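Local atomic coordinates of putative fumarylpyruvate hydrolase (Burkholderia cenocepacia, PDB entry 4MAQ), a protein that is a putative hydrolase of the fumarylacetoacetate hydrolase (FAH) family, richer in beta strand than in helix and assembled as a dimer. Residues R19-V24 against S28-V33; W112-G117 against T157-A162; V76-L81 against L216-R221; H86-L91 against W138-D143. One frame throughout, in Å; residues are numbered along the deposited sequence. Where two conformers were deposited one is given.

Interaction 1: R19-V24 against S28-V33; sequences RPSVEV and SARFPV
V22 and F31 form the antiparallel hydrogen-bonded pair of a beta hairpin whose strand axes, 21-23 and 30-32, come within 4.4 Å, with directions 156° apart. V22 N reaches F31 O at 2.8 Å, the return bond from F31 N to V22 O is equally short, and V33 N extends the ladder to P20 O. P32 falls in a non-hydrogen-bonded pair, where no N-H is needed across the hairpin; at P20 the return bond to V33 O is missing, and a water donates to both P20 O and V33 O instead.

On the S21 side, R30 grips S21 side-on with two nitrogens. NE points almost straight at S21 OG, 2.7 Å away and within the guanidinium plane, while NH2 makes a longer, more bent bond of 3.1 Å to S21 O, meeting that carbonyl from above its plane. A bend at chi3 (68°) folds the arginine back over the neighbouring strand, and one guanidinium face lies over V22 C and E23 N. P32 shares the S21 face and, like F31, packs on I14 of the second subunit.

The V22 side is apolar. V22 CG2 meets V33 CG2 at 3.7 Å, and V24 CG2 touches F31 CB; beta-branched valines suit an extended backbone and fill this layer, which rests on L151 and L204.

Two arginine nitrogens thus take up the hydroxyl and the carbonyl of one serine, adding a side-chain link to the short ladder.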
loop_
_atom_site.group_PDB
_atom_site.type_symbol
_atom_site.label_atom_id
_atom_site.label_comp_id
_atom_site.label_asym_id
_atom_site.label_seq_id
_atom_site.Cartn_x
_atom_site.Cartn_y
_atom_site.Cartn_z
ATOM N N ARG B 19 10.592 -11.554 -2.006
ATOM C CA ARG B 19 10.184 -10.157 -1.870
ATOM C C ARG B 19 10.150 -9.483 -3.236
ATOM O O ARG B 19 10.910 -9.843 -4.137
ATOM C CB ARG B 19 11.069 -9.410 -0.868
ATOM C CG ARG B 19 12.495 -9.208 -1.329
ATOM C CD ARG B 19 13.385 -8.707 -0.208
ATOM N NE ARG B 19 12.937 -7.419 0.320
ATOM C CZ ARG B 19 13.404 -6.872 1.442
ATOM N NH1 ARG B 19 14.315 -7.508 2.164
ATOM N NH2 ARG B 19 12.943 -5.702 1.854
ATOM N N PRO B 20 9.230 -8.523 -3.417
ATOM C CA PRO B 20 9.072 -7.923 -4.753
ATOM C C PRO B 20 10.347 -7.182 -5.172
ATOM O O PRO B 20 10.980 -6.471 -4.350
ATOM C CB PRO B 20 7.897 -6.940 -4.588
ATOM C CG PRO B 20 7.498 -6.979 -3.168
ATOM C CD PRO B 20 8.219 -8.074 -2.447
ATOM N N SER B 21 10.714 -7.339 -6.443
ATOM C CA SER B 21 11.882 -6.643 -6.985
ATOM C C SER B 21 11.724 -6.460 -8.485
ATOM O O SER B 21 10.848 -7.083 -9.112
ATOM C CB SER B 21 13.175 -7.395 -6.668
ATOM O OG SER B 21 13.170 -8.658 -7.311
ATOM N N VAL B 22 12.541 -5.584 -9.046
ATOM C CA VAL B 22 12.491 -5.225 -10.483
ATOM C C VAL B 22 13.818 -5.593 -11.097
ATOM O O VAL B 22 14.860 -5.432 -10.463
ATOM C CB VAL B 22 12.237 -3.701 -10.681
ATOM C CG1 VAL B 22 12.032 -3.334 -12.164
ATOM C CG2 VAL B 22 11.043 -3.256 -9.880
ATOM N N GLU B 23 13.767 -6.118 -12.315
ATOM C CA GLU B 23 14.953 -6.390 -13.108
ATOM C C GLU B 23 15.752 -5.107 -13.282
ATOM O O GLU B 23 15.188 -4.010 -13.381
ATOM C CB GLU B 23 14.534 -6.903 -14.496
ATOM C CG GLU B 23 15.703 -7.339 -15.381
ATOM C CD GLU B 23 15.306 -7.676 -16.814
ATOM O OE1 GLU B 23 14.105 -7.642 -17.156
ATOM O OE2 GLU B 23 16.206 -7.996 -17.613
ATOM N N VAL B 24 17.067 -5.252 -13.341
ATOM C CA VAL B 24 17.956 -4.148 -13.653
ATOM C C VAL B 24 18.631 -4.467 -14.986
ATOM O O VAL B 24 19.128 -5.585 -15.194
ATOM C CB VAL B 24 18.985 -3.944 -12.526
ATOM C CG1 VAL B 24 20.055 -2.940 -12.923
ATOM C CG2 VAL B 24 18.256 -3.510 -11.255
ATOM N N SER B 28 22.625 -8.946 -13.224
ATOM C CA SER B 28 21.909 -10.038 -12.588
ATOM C C SER B 28 21.323 -9.648 -11.214
ATOM O O SER B 28 20.518 -10.395 -10.653
ATOM C CB SER B 28 22.799 -11.280 -12.469
ATOM O OG SER B 28 23.952 -11.017 -11.682
ATOM N N ALA B 29 21.725 -8.498 -10.668
ATOM C CA ALA B 29 21.150 -8.017 -9.422
ATOM C C ALA B 29 19.832 -7.314 -9.727
ATOM O O ALA B 29 19.588 -6.872 -10.861
ATOM C CB ALA B 29 22.112 -7.092 -8.690
ATOM N N ARG B 30 18.986 -7.212 -8.709
ATOM C CA ARG B 30 17.658 -6.637 -8.891
ATOM C C ARG B 30 17.447 -5.461 -7.949
ATOM O O ARG B 30 18.274 -5.189 -7.076
ATOM C CB ARG B 30 16.585 -7.702 -8.691
ATOM C CG ARG B 30 16.657 -8.797 -9.738
ATOM C CD ARG B 30 15.633 -9.886 -9.502
ATOM N NE ARG B 30 14.248 -9.454 -9.702
ATOM C CZ ARG B 30 13.628 -9.430 -10.880
ATOM N NH1 ARG B 30 14.285 -9.766 -12.004
ATOM N NH2 ARG B 30 12.345 -9.070 -10.934
ATOM N N PHE B 31 16.335 -4.758 -8.134
ATOM C CA PHE B 31 16.007 -3.611 -7.309
ATOM C C PHE B 31 14.831 -3.987 -6.391
ATOM O O PHE B 31 13.729 -4.211 -6.872
ATOM C CB PHE B 31 15.635 -2.416 -8.201
ATOM C CG PHE B 31 15.349 -1.158 -7.426
ATOM C CD1 PHE B 31 14.060 -0.879 -6.956
ATOM C CD2 PHE B 31 16.384 -0.253 -7.159
ATOM C CE1 PHE B 31 13.802 0.275 -6.225
ATOM C CE2 PHE B 31 16.135 0.900 -6.427
ATOM C CZ PHE B 31 14.846 1.168 -5.971
ATOM N N PRO B 32 15.073 -4.071 -5.068
ATOM C CA PRO B 32 14.026 -4.478 -4.127
ATOM C C PRO B 32 13.060 -3.314 -3.876
ATOM O O PRO B 32 13.503 -2.210 -3.561
ATOM C CB PRO B 32 14.833 -4.841 -2.860
ATOM C CG PRO B 32 15.994 -3.903 -2.896
ATOM C CD PRO B 32 16.324 -3.694 -4.370
ATOM N N VAL B 33 11.767 -3.563 -4.029
ATOM C CA VAL B 33 10.760 -2.510 -3.924
ATOM C C VAL B 33 10.279 -2.382 -2.487
ATOM O O VAL B 33 9.920 -3.393 -1.855
ATOM C CB VAL B 33 9.565 -2.776 -4.872
ATOM C CG1 VAL B 33 8.528 -1.649 -4.762
ATOM C CG2 VAL B 33 10.029 -2.898 -6.316
HETATM O O HOH W 1 10.979 -5.952 -1.620
HETATM O O HOH W 2 11.749 -3.715 0.521
HETATM O O HOH W 3 18.447 -7.882 -13.062
#

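Interaction 2: W112-G117 against T157-A162; sequences WGYGVG and TGHPAA
Y114 projects from strand 111-122, part of the large mixed sheet of this FAH-family fold, and its ring meets the loop that follows helix 154-157. At the strand's start, W112 and G113 both face A94 in a classic beta bulge.

The apolar part is a CH-pi contact. P160 CD sits over the centre of the Y114 ring, 3.6 Å from the centroid and only 12° off the normal. Proline suits this place because its rigid ring presents CH groups made slightly positive by the adjoining amide nitrogen to the electron-rich aromatic face. With CG anti to its own carbonyl carbon (chi1 -66°), the tyrosine is directed at the loop, while L91, V93 and L108 also touch its side chain.

The polar part is gathered at the phenol. Y114 OH and H159 ND1 share a short hydrogen bond of 2.7 Å in which either may be the donor. Each group meets the other at its ring edge, and the two planes stand at 72°, rim to rim rather than stacked. Histidine fits because an imidazole nitrogen can donate or accept a hydrogen bond, according to its protonation.

Where helix 154-157 gives way to the loop, T157 OG1 donates to G158 O at 2.7 Å, in the carbonyl plane and on a lone pair, and G158, just past the helix, takes a positive phi (67°) that glycine adopts easily. A water completes the join, lying 2.9 Å from Y114 OH and donating to P160 O at the same distance.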
loop_
_atom_site.group_PDB
_atom_site.type_symbol
_atom_site.label_atom_id
_atom_site.label_comp_id
_atom_site.label_asym_id
_atom_site.label_seq_id
_atom_site.Cartn_x
_atom_site.Cartn_y
_atom_site.Cartn_z
ATOM N N TRP B 112 18.370 6.356 -7.416
ATOM C CA TRP B 112 19.212 5.272 -7.930
ATOM C C TRP B 112 19.107 5.170 -9.464
ATOM O O TRP B 112 20.108 4.949 -10.140
ATOM C CB TRP B 112 18.828 3.916 -7.269
ATOM C CG TRP B 112 19.725 2.859 -7.776
ATOM C CD1 TRP B 112 20.979 2.560 -7.328
ATOM C CD2 TRP B 112 19.514 2.058 -8.945
ATOM N NE1 TRP B 112 21.537 1.592 -8.102
ATOM C CE2 TRP B 112 20.681 1.273 -9.122
ATOM C CE3 TRP B 112 18.451 1.912 -9.853
ATOM C CZ2 TRP B 112 20.817 0.347 -10.163
ATOM C CZ3 TRP B 112 18.599 0.989 -10.903
ATOM C CH2 TRP B 112 19.768 0.218 -11.031
ATOM N N GLY B 113 17.904 5.270 -10.010
ATOM C CA GLY B 113 17.717 5.033 -11.431
ATOM C C GLY B 113 16.304 5.232 -11.885
ATOM O O GLY B 113 15.472 5.799 -11.161
ATOM N N TYR B 114 16.035 4.784 -13.108
ATOM C CA TYR B 114 14.780 5.072 -13.781
ATOM C C TYR B 114 14.259 3.866 -14.533
ATOM O O TYR B 114 15.037 3.053 -15.040
ATOM C CB TYR B 114 14.980 6.200 -14.805
ATOM C CG TYR B 114 15.322 7.497 -14.137
ATOM C CD1 TYR B 114 16.652 7.832 -13.894
ATOM C CD2 TYR B 114 14.323 8.390 -13.731
ATOM C CE1 TYR B 114 16.998 9.003 -13.250
ATOM C CE2 TYR B 114 14.649 9.575 -13.074
ATOM C CZ TYR B 114 15.985 9.881 -12.835
ATOM O OH TYR B 114 16.253 11.081 -12.195
ATOM N N GLY B 115 12.940 3.814 -14.696
ATOM C CA GLY B 115 12.316 2.879 -15.604
ATOM C C GLY B 115 11.075 3.500 -16.210
ATOM O O GLY B 115 10.797 4.697 -16.016
ATOM N N VAL B 116 10.327 2.682 -16.936
ATOM C CA VAL B 116 9.088 3.128 -17.583
ATOM C C VAL B 116 7.983 2.215 -17.065
ATOM O O VAL B 116 8.178 1.000 -16.962
ATOM C CB VAL B 116 9.187 3.045 -19.126
ATOM C CG1 VAL B 116 7.861 3.399 -19.779
ATOM C CG2 VAL B 116 10.313 3.960 -19.594
ATOM N N GLY B 117 6.850 2.800 -16.705
ATOM C CA GLY B 117 5.773 2.028 -16.110
ATOM C C GLY B 117 4.436 2.359 -16.718
ATOM O O GLY B 117 4.285 3.372 -17.432
ATOM N N THR B 157 21.994 6.794 -17.379
ATOM C CA THR B 157 20.971 7.571 -18.108
ATOM C C THR B 157 21.058 9.079 -17.907
ATOM O O THR B 157 20.465 9.841 -18.675
ATOM C CB THR B 157 19.553 7.147 -17.671
ATOM O OG1 THR B 157 19.438 7.305 -16.255
ATOM C CG2 THR B 157 19.290 5.687 -18.021
ATOM N N GLY B 158 21.753 9.497 -16.856
ATOM C CA GLY B 158 21.532 10.838 -16.310
ATOM C C GLY B 158 20.135 10.950 -15.701
ATOM O O GLY B 158 19.443 9.957 -15.538
ATOM N N HIS B 159 19.731 12.169 -15.355
ATOM C CA HIS B 159 18.411 12.415 -14.787
ATOM C C HIS B 159 17.574 13.018 -15.890
ATOM O O HIS B 159 17.670 14.204 -16.139
ATOM C CB HIS B 159 18.513 13.342 -13.567
ATOM C CG HIS B 159 19.286 12.756 -12.430
ATOM N ND1 HIS B 159 18.849 11.657 -11.719
ATOM C CD2 HIS B 159 20.490 13.098 -11.897
ATOM C CE1 HIS B 159 19.738 11.354 -10.785
ATOM N NE2 HIS B 159 20.743 12.208 -10.873
ATOM N N PRO B 160 16.733 12.194 -16.569
ATOM C CA PRO B 160 16.039 12.715 -17.749
ATOM C C PRO B 160 15.095 13.850 -17.371
ATOM O O PRO B 160 14.376 13.751 -16.357
ATOM C CB PRO B 160 15.255 11.495 -18.263
ATOM C CG PRO B 160 15.077 10.627 -17.042
ATOM C CD PRO B 160 16.380 10.783 -16.315
ATOM N N ALA B 161 15.069 14.896 -18.191
ATOM C CA ALA B 161 14.192 16.058 -17.936
ATOM C C ALA B 161 13.393 16.468 -19.166
ATOM O O ALA B 161 12.533 17.327 -19.088
ATOM C CB ALA B 161 14.985 17.231 -17.378
ATOM N N ALA B 162 13.661 15.823 -20.297
ATOM C CA ALA B 162 13.011 16.139 -21.562
ATOM C C ALA B 162 13.009 14.860 -22.389
ATOM O O ALA B 162 13.835 13.954 -22.182
ATOM C CB ALA B 162 13.736 17.289 -22.303
HETATM O O HOH W 4 14.815 13.222 -13.558
#

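Interaction 3: V76-L81 against L216-R221; sequences VAYPPL and LQPGDR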
loop_
_atom_site.group_PDB
_atom_site.type_symbol
_atom_site.label_atom_id
_atom_site.label_comp_id
_atom_site.label_asym_id
_atom_site.label_seq_id
_atom_site.Cartn_x
_atom_site.Cartn_y
_atom_site.Cartn_z
ATOM N N VAL B 76 0.279 -9.445 -18.953
ATOM C CA VAL B 76 -0.096 -8.714 -17.747
ATOM C C VAL B 76 -1.569 -9.068 -17.547
ATOM O O VAL B 76 -2.398 -8.804 -18.410
ATOM C CB VAL B 76 0.125 -7.191 -17.883
ATOM C CG1 VAL B 76 -0.531 -6.442 -16.720
ATOM C CG2 VAL B 76 1.622 -6.858 -17.961
ATOM N N ALA B 77 -1.898 -9.652 -16.401
ATOM C CA ALA B 77 -3.258 -10.159 -16.207
ATOM C C ALA B 77 -4.321 -9.056 -16.243
ATOM O O ALA B 77 -4.110 -7.954 -15.741
ATOM C CB ALA B 77 -3.349 -10.916 -14.895
ATOM N N TYR B 78 -5.478 -9.370 -16.810
ATOM C CA TYR B 78 -6.635 -8.483 -16.735
ATOM C C TYR B 78 -7.329 -8.782 -15.390
ATOM O O TYR B 78 -7.660 -9.941 -15.123
ATOM C CB TYR B 78 -7.571 -8.764 -17.924
ATOM C CG TYR B 78 -8.660 -7.741 -18.136
ATOM C CD1 TYR B 78 -9.849 -7.799 -17.419
ATOM C CD2 TYR B 78 -8.502 -6.715 -19.084
ATOM C CE1 TYR B 78 -10.845 -6.854 -17.607
ATOM C CE2 TYR B 78 -9.494 -5.769 -19.280
ATOM C CZ TYR B 78 -10.672 -5.852 -18.541
ATOM O OH TYR B 78 -11.689 -4.923 -18.699
ATOM N N PRO B 79 -7.499 -7.766 -14.523
ATOM C CA PRO B 79 -7.957 -8.018 -13.150
ATOM C C PRO B 79 -9.464 -8.338 -13.101
ATOM O O PRO B 79 -10.187 -8.022 -14.046
ATOM C CB PRO B 79 -7.670 -6.672 -12.448
ATOM C CG PRO B 79 -7.874 -5.664 -13.538
ATOM C CD PRO B 79 -7.311 -6.328 -14.781
ATOM N N PRO B 80 -9.914 -8.946 -11.991
ATOM C CA PRO B 80 -11.339 -9.150 -11.768
ATOM C C PRO B 80 -12.017 -7.804 -11.442
ATOM O O PRO B 80 -11.338 -6.761 -11.270
ATOM C CB PRO B 80 -11.366 -10.091 -10.548
ATOM C CG PRO B 80 -10.128 -9.718 -9.773
ATOM C CD PRO B 80 -9.109 -9.338 -10.813
ATOM N N LEU B 81 -13.346 -7.816 -11.360
ATOM C CA LEU B 81 -14.140 -6.658 -10.884
ATOM C C LEU B 81 -14.009 -5.411 -11.747
ATOM O O LEU B 81 -14.200 -4.284 -11.267
ATOM C CB LEU B 81 -13.760 -6.222 -9.465
ATOM C CG LEU B 81 -13.992 -7.110 -8.268
ATOM C CD1 LEU B 81 -13.855 -6.263 -7.010
ATOM C CD2 LEU B 81 -15.357 -7.777 -8.317
ATOM N N LEU B 216 -7.912 -0.512 -22.076
ATOM C CA LEU B 216 -7.247 -1.713 -22.610
ATOM C C LEU B 216 -8.249 -2.848 -22.607
ATOM O O LEU B 216 -8.930 -3.060 -21.608
ATOM C CB LEU B 216 -6.062 -2.117 -21.733
ATOM C CG LEU B 216 -4.905 -1.129 -21.681
ATOM C CD1 LEU B 216 -3.874 -1.602 -20.645
ATOM C CD2 LEU B 216 -4.301 -0.929 -23.063
ATOM N N GLN B 217 -8.343 -3.564 -23.727
ATOM C CA GLN B 217 -9.167 -4.754 -23.833
ATOM C C GLN B 217 -8.315 -5.984 -23.603
ATOM O O GLN B 217 -7.115 -5.969 -23.895
ATOM C CB GLN B 217 -9.782 -4.864 -25.232
ATOM C CG GLN B 217 -10.603 -3.662 -25.651
ATOM C CD GLN B 217 -11.642 -3.311 -24.614
ATOM O OE1 GLN B 217 -12.304 -4.192 -24.065
ATOM N NE2 GLN B 217 -11.786 -2.018 -24.326
ATOM N N PRO B 218 -8.919 -7.064 -23.067
ATOM C CA PRO B 218 -8.209 -8.339 -23.018
ATOM C C PRO B 218 -7.590 -8.671 -24.372
ATOM O O PRO B 218 -8.245 -8.516 -25.408
ATOM C CB PRO B 218 -9.318 -9.330 -22.652
ATOM C CG PRO B 218 -10.305 -8.513 -21.885
ATOM C CD PRO B 218 -10.305 -7.185 -22.575
ATOM N N GLY B 219 -6.314 -9.054 -24.375
ATOM C CA GLY B 219 -5.622 -9.405 -25.611
ATOM C C GLY B 219 -4.854 -8.261 -26.250
ATOM O O GLY B 219 -4.078 -8.487 -27.183
ATOM N N ASP B 220 -5.073 -7.027 -25.793
ATOM C CA ASP B 220 -4.389 -5.900 -26.431
ATOM C C ASP B 220 -2.870 -6.022 -26.291
ATOM O O ASP B 220 -2.363 -6.454 -25.233
ATOM C CB ASP B 220 -4.839 -4.570 -25.830
ATOM C CG ASP B 220 -6.131 -4.044 -26.428
ATOM O OD1 ASP B 220 -6.640 -4.618 -27.414
ATOM O OD2 ASP B 220 -6.635 -3.033 -25.888
ATOM N N ARG B 221 -2.147 -5.596 -27.330
ATOM C CA ARG B 221 -0.679 -5.500 -27.303
ATOM C C ARG B 221 -0.291 -4.050 -26.951
ATOM O O ARG B 221 -0.564 -3.122 -27.724
ATOM C CB ARG B 221 -0.055 -5.912 -28.651
ATOM C CG ARG B 221 1.483 -5.815 -28.680
ATOM C CD ARG B 221 2.089 -6.281 -30.020
ATOM N NE ARG B 221 1.565 -7.628 -30.288
ATOM C CZ ARG B 221 2.025 -8.761 -29.745
ATOM N NH1 ARG B 221 3.162 -8.782 -29.050
ATOM N NH2 ARG B 221 1.333 -9.887 -29.908
HETATM O O HOH W 5 -11.240 -2.784 -20.207
#
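The Y78 ring carries P218 over one face and has L216 O at its edge, in plane, together with an ordered water. P218 CG stands 4.0 Å from the ring centroid and 20° off the normal, a CH-pi contact displaced toward the rim, where P218 CD comes within 3.7 Å of Y78 CE2. The carbonyl oxygen L216 O approaches that same carbon, CE2, at 3.6 Å, so a single corner of the ring feels both the proline and the backbone.

The torsion at Y78 sets CG anti to the backbone N (chi1 -168°), carrying the ring across to the turn. In this FAH-family fold the contact ties the loop between strands 75-76 and 85-95 to the turn linking strand 214-216 of the large mixed sheet with strand 221-226 of the five-stranded sheet. V236, K239 and P240, near the end of the chain, also pack on the tyrosine.

The opposing surface is held in shape by a type II beta turn from Q217 to D220, closed by D220 N to Q217 O at 3.0 Å. P218 and G219 occupy its two central positions: proline has the phi required at the first, and glycine readily takes the positive phi of the second (94°). D220 OD2 adds a bond of 2.8 Å from Q217 N.

At the phenol end the water bridges the segments, 2.7 Å from Y78 OH and donating to L216 O at 2.7 Å. Tyrosine therefore does two jobs, offering an aromatic face to a proline fixed by its turn and a hydroxyl that reaches a main-chain carbonyl through water.

Interaction 4: H86-L91 against W138-D143; sequences HHEIEL and WAKGFD
E88 and K140 meet where the end of helix 137-140 faces strands 85-95 and 111-122 of the large mixed sheet of the FAH-family fold, their side chains crossing at about a right angle. E88 has two conformers, and its part in the contact is described for one of them. There CB and CG, the latter anti to the carbonyl carbon (chi1 -69°), only carry the chain across; CD is the first atom near K140 NZ, at 4.1 Å, and OE2 makes the salt bridge to that nitrogen at 3.2 Å. In the same conformer OE2 accepts from a water at 2.7 Å, to which K140 NZ donates over an equal distance, so one water bridges the two charged groups. The glutamate side chain touches T209 and V213, and D119 and T121 of the neighbouring strand.

The lysine bends at chi2 (-64°) and is then nearly straight to its tip, a length that lets a residue rooted on the helix reach the sheet.

The firmer partners of this buried lysine's NZ are on strand 111-122: D119 OD2 in a salt bridge and T121 OG1 in a hydrogen bond. With the water, and E88 OE2 in the one conformer, they join the helix end to two adjacent strands.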
loop_
_atom_site.group_PDB
_atom_site.type_symbol
_atom_site.label_atom_id
_atom_site.label_comp_id
_atom_site.label_asym_id
_atom_site.label_seq_id
_atom_site.Cartn_x
_atom_site.Cartn_y
_atom_site.Cartn_z
ATOM N N HIS B 86 -7.890 0.996 -17.524
ATOM C CA HIS B 86 -7.234 2.087 -18.241
ATOM C C HIS B 86 -5.724 2.063 -18.104
ATOM O O HIS B 86 -5.201 1.573 -17.093
ATOM C CB HIS B 86 -7.778 3.438 -17.786
ATOM C CG HIS B 86 -9.111 3.745 -18.396
ATOM N ND1 HIS B 86 -9.522 5.023 -18.698
ATOM C CD2 HIS B 86 -10.113 2.923 -18.795
ATOM C CE1 HIS B 86 -10.732 4.979 -19.230
ATOM N NE2 HIS B 86 -11.108 3.714 -19.310
ATOM N N HIS B 87 -5.040 2.633 -19.100
ATOM C CA HIS B 87 -3.577 2.775 -19.094
ATOM C C HIS B 87 -3.164 4.221 -18.893
ATOM O O HIS B 87 -3.808 5.131 -19.413
ATOM C CB HIS B 87 -2.968 2.306 -20.437
ATOM C CG HIS B 87 -3.526 3.010 -21.652
ATOM N ND1 HIS B 87 -3.162 4.295 -22.016
ATOM C CD2 HIS B 87 -4.437 2.607 -22.572
ATOM C CE1 HIS B 87 -3.808 4.633 -23.126
ATOM N NE2 HIS B 87 -4.609 3.636 -23.465
ATOM N N GLU B 88 -2.065 4.402 -18.169
ATOM C CA GLU B 88 -1.369 5.685 -18.084
ATOM C C GLU B 88 0.132 5.430 -18.111
ATOM O O GLU B 88 0.697 4.904 -17.137
ATOM C CB GLU B 88 -1.728 6.435 -16.802
ATOM C CG GLU B 88 -3.155 6.932 -16.760
ATOM C CD GLU B 88 -3.545 7.364 -15.377
ATOM O OE1 GLU B 88 -2.814 8.186 -14.798
ATOM O OE2 GLU B 88 -4.554 6.868 -14.862
ATOM N N ILE B 89 0.789 5.803 -19.214
ATOM C CA ILE B 89 2.254 5.657 -19.333
ATOM C C ILE B 89 2.969 6.676 -18.413
ATOM O O ILE B 89 2.589 7.851 -18.381
ATOM C CB ILE B 89 2.704 5.880 -20.806
ATOM C CG1 ILE B 89 4.198 5.608 -21.000
ATOM C CG2 ILE B 89 2.362 7.276 -21.338
ATOM C CD1 ILE B 89 4.484 4.138 -20.985
ATOM N N GLU B 90 4.010 6.241 -17.696
ATOM C CA GLU B 90 4.712 7.125 -16.734
ATOM C C GLU B 90 6.192 6.817 -16.655
ATOM O O GLU B 90 6.577 5.659 -16.722
ATOM C CB GLU B 90 4.092 7.000 -15.343
ATOM C CG GLU B 90 2.584 7.139 -15.409
ATOM C CD GLU B 90 1.889 7.577 -14.153
ATOM O OE1 GLU B 90 2.522 8.018 -13.180
ATOM O OE2 GLU B 90 0.645 7.508 -14.211
ATOM N N LEU B 91 6.993 7.862 -16.435
ATOM C CA LEU B 91 8.375 7.707 -15.991
ATOM C C LEU B 91 8.388 7.257 -14.526
ATOM O O LEU B 91 7.745 7.872 -13.684
ATOM C CB LEU B 91 9.180 9.007 -16.153
ATOM C CG LEU B 91 10.629 8.923 -15.679
ATOM C CD1 LEU B 91 11.464 8.113 -16.652
ATOM C CD2 LEU B 91 11.202 10.323 -15.528
ATOM N N TRP B 138 -8.988 -0.129 -4.340
ATOM C CA TRP B 138 -9.484 -1.103 -5.292
ATOM C C TRP B 138 -9.228 -0.661 -6.747
ATOM O O TRP B 138 -8.938 -1.494 -7.602
ATOM C CB TRP B 138 -10.965 -1.373 -5.046
ATOM C CG TRP B 138 -11.308 -2.506 -4.095
ATOM C CD1 TRP B 138 -12.509 -3.146 -4.052
ATOM C CD2 TRP B 138 -10.490 -3.126 -3.068
ATOM N NE1 TRP B 138 -12.498 -4.120 -3.095
ATOM C CE2 TRP B 138 -11.276 -4.141 -2.477
ATOM C CE3 TRP B 138 -9.175 -2.945 -2.610
ATOM C CZ2 TRP B 138 -10.798 -4.958 -1.443
ATOM C CZ3 TRP B 138 -8.697 -3.785 -1.588
ATOM C CH2 TRP B 138 -9.512 -4.760 -1.020
ATOM N N ALA B 139 -9.361 0.644 -7.009
ATOM C CA ALA B 139 -9.183 1.179 -8.353
ATOM C C ALA B 139 -7.713 1.147 -8.802
ATOM O O ALA B 139 -7.443 0.972 -9.991
ATOM C CB ALA B 139 -9.747 2.573 -8.454
ATOM N N LYS B 140 -6.783 1.341 -7.857
ATOM C CA LYS B 140 -5.411 1.662 -8.219
ATOM C C LYS B 140 -4.366 0.665 -7.745
ATOM O O LYS B 140 -3.251 0.666 -8.291
ATOM C CB LYS B 140 -5.038 3.020 -7.634
ATOM C CG LYS B 140 -5.584 4.223 -8.420
ATOM C CD LYS B 140 -5.012 4.336 -9.848
ATOM C CE LYS B 140 -5.309 5.727 -10.426
ATOM N NZ LYS B 140 -4.766 5.823 -11.801
ATOM N N GLY B 141 -4.695 -0.143 -6.731
ATOM C CA GLY B 141 -3.690 -0.969 -6.042
ATOM C C GLY B 141 -3.902 -2.455 -6.136
ATOM O O GLY B 141 -3.495 -3.226 -5.253
ATOM N N PHE B 142 -4.518 -2.862 -7.234
ATOM C CA PHE B 142 -4.898 -4.250 -7.467
ATOM C C PHE B 142 -3.728 -5.091 -8.027
ATOM O O PHE B 142 -2.607 -4.579 -8.208
ATOM C CB PHE B 142 -6.150 -4.290 -8.378
ATOM C CG PHE B 142 -5.933 -3.636 -9.714
ATOM C CD1 PHE B 142 -6.128 -2.247 -9.879
ATOM C CD2 PHE B 142 -5.469 -4.391 -10.792
ATOM C CE1 PHE B 142 -5.893 -1.659 -11.111
ATOM C CE2 PHE B 142 -5.213 -3.791 -12.019
ATOM C CZ PHE B 142 -5.425 -2.425 -12.185
ATOM N N ASP B 143 -3.960 -6.374 -8.293
ATOM C CA ASP B 143 -2.855 -7.224 -8.748
ATOM C C ASP B 143 -2.328 -6.798 -10.098
ATOM O O ASP B 143 -3.121 -6.499 -11.005
ATOM C CB ASP B 143 -3.290 -8.687 -8.826
ATOM C CG ASP B 143 -3.640 -9.266 -7.476
ATOM O OD1 ASP B 143 -3.174 -8.734 -6.437
ATOM O OD2 ASP B 143 -4.375 -10.275 -7.441
HETATM O O HOH W 6 -5.591 8.238 -12.790
#

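Interactions 2 and 4 share the large mixed sheet: strands 111-122 and 85-95 are neighbours in it, and G117 N lies 2.9 Å from E90 O, probably hydrogen-bonded. Interaction 4 is the most central and gathers charged and polar groups around a buried lysine, whereas interaction 2 is a surface contact of rings and one short polar bond. Interaction 3, partly buried and farther out, again pairs tyrosine with proline, but water mediates its polar link; P79 CB packs on F142 CD2 of interaction 4 at 3.6 Å. Interaction 1, a partly buried local hairpin, alone is built on a backbone ladder, and its V24 and F31 touch W112 of interaction 2.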